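Local atomic coordinates of arginine kinase (Anthopleura japonica, PDB entry 4RF6), a protein that catalyses the reversible transfer of a phosphoryl group from ATP to L-arginine, giving phosphoarginine and ADP, with two phosphagen kinase units in tandem on one chain. Residues K491-T496 with E508-G513. Numbering follows the deposited sequence.
Sequences KGYALT and ERKVVG
With CG set anti to the carbonyl carbon (chi1 -61°), Tyr493 sends its ring out of the loop toward helix 501-516, and Lys510 reaches back through a chain bent at chi2 and chi3 (-146° and -72°). The two side chains cross at an angle. Lys510 NZ lies at the edge of the phenol, near the ring plane, and donates a weak hydrogen bond to Tyr493 OH at 3.0 Å. This is not a cation-pi contact: the ammonium meets the hydroxyl, not a ring face. The oxygen sits beside the CE-NZ bond, with Lys510 CE 3.1 Å from Tyr493 OH, so the N-H cannot point straight at it. A water adds a second link: it donates to Lys491 O at 2.8 Å and accepts from Lys510 NZ at 3.2 Å, tying the lysine to the loop backbone. The tyrosine side chain also touches Glu503, Asp506 and Ile507 earlier on the helix. CA atoms come no closer than 12.0 Å (Tyr493 to Glu508), a gap Tyr493 and Lys510 span. This surface contact illustrates how a beta-to-alpha connection, here after strand 479-488, is lightly tied to its own helix in the second phosphagen kinase catalytic domain (repeat 370-718), built round an eight-stranded antiparallel sheet.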
ATOM      1  N   LYS A 491      -1.213  -3.010  22.669  1.00 14.13           N
ATOM      2  CA  LYS A 491      -2.365  -2.468  23.380  1.00 15.26           C
ATOM      3  C   LYS A 491      -2.757  -1.103  22.824  1.00 17.74           C
ATOM      4  O   LYS A 491      -1.893  -0.302  22.450  1.00 22.00           O
ATOM      5  CB  LYS A 491      -2.075  -2.368  24.881  1.00 17.11           C
ATOM      6  CG  LYS A 491      -3.315  -2.074  25.717  1.00 19.77           C
ATOM      7  CD  LYS A 491      -2.993  -1.967  27.200  1.00 21.27           C
ATOM      8  CE  LYS A 491      -4.250  -1.637  27.988  1.00 23.02           C
ATOM      9  NZ  LYS A 491      -3.987  -1.548  29.445  1.00 24.37           N
ATOM     10  N   GLY A 492      -4.059  -0.850  22.739  1.00 12.99           N
ATOM     11  CA  GLY A 492      -4.533   0.447  22.299  1.00 17.99           C
ATOM     12  C   GLY A 492      -4.983   0.468  20.851  1.00 22.92           C
ATOM     13  O   GLY A 492      -5.411   1.506  20.346  1.00 24.42           O
ATOM     14  N   TYR A 493      -4.889  -0.679  20.182  1.00 20.10           N
ATOM     15  CA  TYR A 493      -5.258  -0.758  18.777  1.00 17.01           C
ATOM     16  C   TYR A 493      -6.279  -1.860  18.534  1.00 13.98           C
ATOM     17  O   TYR A 493      -6.548  -2.677  19.409  1.00 14.15           O
ATOM     18  CB  TYR A 493      -4.010  -0.993  17.926  1.00 15.56           C
ATOM     19  CG  TYR A 493      -2.998   0.117  18.051  1.00 16.37           C
ATOM     20  CD1 TYR A 493      -3.106   1.265  17.276  1.00 17.25           C
ATOM     21  CD2 TYR A 493      -1.946   0.025  18.953  1.00 17.67           C
ATOM     22  CE1 TYR A 493      -2.194   2.288  17.393  1.00 20.21           C
ATOM     23  CE2 TYR A 493      -1.020   1.040  19.071  1.00 20.08           C
ATOM     24  CZ  TYR A 493      -1.152   2.169  18.290  1.00 21.75           C
ATOM     25  OH  TYR A 493      -0.238   3.184  18.405  1.00 23.00           O
ATOM     26  N   ALA A 494      -6.850  -1.881  17.335  1.00 14.18           N
ATOM     27  CA  ALA A 494      -7.659  -3.019  16.911  1.00 15.09           C
ATOM     28  C   ALA A 494      -6.723  -4.217  16.807  1.00 15.72           C
ATOM     29  O   ALA A 494      -5.504  -4.089  16.999  1.00 14.79           O
ATOM     30  CB  ALA A 494      -8.307  -2.737  15.570  1.00 18.02           C
ATOM     31  N   LEU A 495      -7.268  -5.389  16.503  1.00 12.58           N
ATOM     32  CA  LEU A 495      -6.394  -6.506  16.170  1.00 14.58           C
ATOM     33  C   LEU A 495      -6.120  -6.393  14.675  1.00 16.79           C
ATOM     34  O   LEU A 495      -6.710  -5.544  14.006  1.00 16.89           O
ATOM     35  CB  LEU A 495      -7.025  -7.841  16.559  1.00 12.95           C
ATOM     36  CG  LEU A 495      -7.165  -8.027  18.075  1.00 12.80           C
ATOM     37  CD1 LEU A 495      -8.160  -9.121  18.432  1.00 13.68           C
ATOM     38  CD2 LEU A 495      -5.812  -8.340  18.684  1.00  9.15           C
ATOM     39  N   THR A 496      -5.215  -7.215  14.153  1.00 15.24           N
ATOM     40  CA  THR A 496      -4.845  -7.151  12.737  1.00 14.42           C
ATOM     41  C   THR A 496      -6.012  -7.078  11.725  1.00 14.05           C
ATOM     42  O   THR A 496      -5.952  -6.282  10.780  1.00 14.32           O
ATOM     43  CB  THR A 496      -3.855  -8.283  12.369  1.00 16.81           C
ATOM     44  OG1 THR A 496      -2.620  -8.069  13.073  1.00 21.77           O
ATOM     45  CG2 THR A 496      -3.566  -8.285  10.894  1.00 21.88           C
ATOM     46  N   GLU A 508       3.832   0.008  13.436  1.00 18.83           N
ATOM     47  CA  GLU A 508       5.153  -0.212  12.851  1.00 21.48           C
ATOM     48  C   GLU A 508       6.163   0.776  13.435  1.00 22.49           C
ATOM     49  O   GLU A 508       7.265   0.397  13.830  1.00 21.18           O
ATOM     50  CB  GLU A 508       5.128  -0.084  11.324  1.00 20.74           C
ATOM     51  CG  GLU A 508       6.465  -0.455  10.686  1.00 19.17           C
ATOM     52  CD  GLU A 508       6.653   0.090   9.280  1.00 20.16           C
ATOM     53  OE1 GLU A 508       7.604  -0.360   8.608  1.00 20.77           O
ATOM     54  OE2 GLU A 508       5.870   0.969   8.858  1.00 18.05           O
ATOM     55  N   ARG A 509       5.761   2.041  13.511  1.00 21.16           N
ATOM     56  CA  ARG A 509       6.635   3.103  14.011  1.00 24.81           C
ATOM     57  C   ARG A 509       7.066   2.862  15.457  1.00 23.31           C
ATOM     58  O   ARG A 509       8.245   3.000  15.799  1.00 22.66           O
ATOM     59  CB  ARG A 509       5.925   4.458  13.902  1.00 27.75           C
ATOM     60  CG  ARG A 509       6.822   5.660  14.155  1.00 30.96           C
ATOM     61  CD  ARG A 509       6.037   6.967  14.153  1.00 36.43           C
ATOM     62  NE  ARG A 509       5.434   7.251  15.455  1.00 42.89           N
ATOM     63  CZ  ARG A 509       4.163   7.007  15.757  1.00 47.31           C
ATOM     64  NH1 ARG A 509       3.691   7.291  16.963  1.00 47.82           N
ATOM     65  NH2 ARG A 509       3.361   6.479  14.846  1.00 50.21           N
ATOM     66  N   LYS A 510       6.113   2.497  16.310  1.00 23.34           N
ATOM     67  CA  LYS A 510       6.413   2.314  17.730  1.00 23.51           C
ATOM     68  C   LYS A 510       7.194   1.034  18.017  1.00 24.83           C
ATOM     69  O   LYS A 510       8.069   1.018  18.887  1.00 26.92           O
ATOM     70  CB  LYS A 510       5.139   2.375  18.571  1.00 24.63           C
ATOM     71  CG  LYS A 510       4.316   3.626  18.319  1.00 28.36           C
ATOM     72  CD  LYS A 510       3.603   4.136  19.557  1.00 31.04           C
ATOM     73  CE  LYS A 510       2.447   3.252  19.966  1.00 33.40           C
ATOM     74  NZ  LYS A 510       1.419   4.040  20.714  1.00 30.14           N
ATOM     75  N   VAL A 511       6.889  -0.037  17.289  1.00 21.35           N
ATOM     76  CA  VAL A 511       7.637  -1.289  17.457  1.00 24.42           C
ATOM     77  C   VAL A 511       9.097  -1.127  17.009  1.00 24.88           C
ATOM     78  O   VAL A 511      10.028  -1.481  17.748  1.00 21.65           O
ATOM     79  CB  VAL A 511       6.979  -2.467  16.716  1.00 24.24           C
ATOM     80  CG1 VAL A 511       7.858  -3.694  16.801  1.00 23.78           C
ATOM     81  CG2 VAL A 511       5.603  -2.765  17.309  1.00 22.77           C
ATOM     82  N   VAL A 512       9.291  -0.588  15.803  1.00 24.57           N
ATOM     83  CA  VAL A 512      10.636  -0.305  15.288  1.00 26.99           C
ATOM     84  C   VAL A 512      11.427   0.548  16.277  1.00 28.46           C
ATOM     85  O   VAL A 512      12.604   0.284  16.524  1.00 30.54           O
ATOM     86  CB  VAL A 512      10.597   0.388  13.912  1.00 27.25           C
ATOM     87  CG1 VAL A 512      11.993   0.870  13.501  1.00 25.72           C
ATOM     88  CG2 VAL A 512      10.046  -0.561  12.869  1.00 26.25           C
ATOM     89  N   GLY A 513      10.767   1.553  16.852  1.00 27.27           N
ATOM     90  CA  GLY A 513      11.372   2.379  17.885  1.00 29.12           C
ATOM     91  C   GLY A 513      11.951   1.574  19.036  1.00 30.22           C
ATOM     92  O   GLY A 513      13.131   1.723  19.383  1.00 29.63           O
TER
HETATM   93  O   HOH W   1      -0.726   2.205  22.144  1.00 30.52           O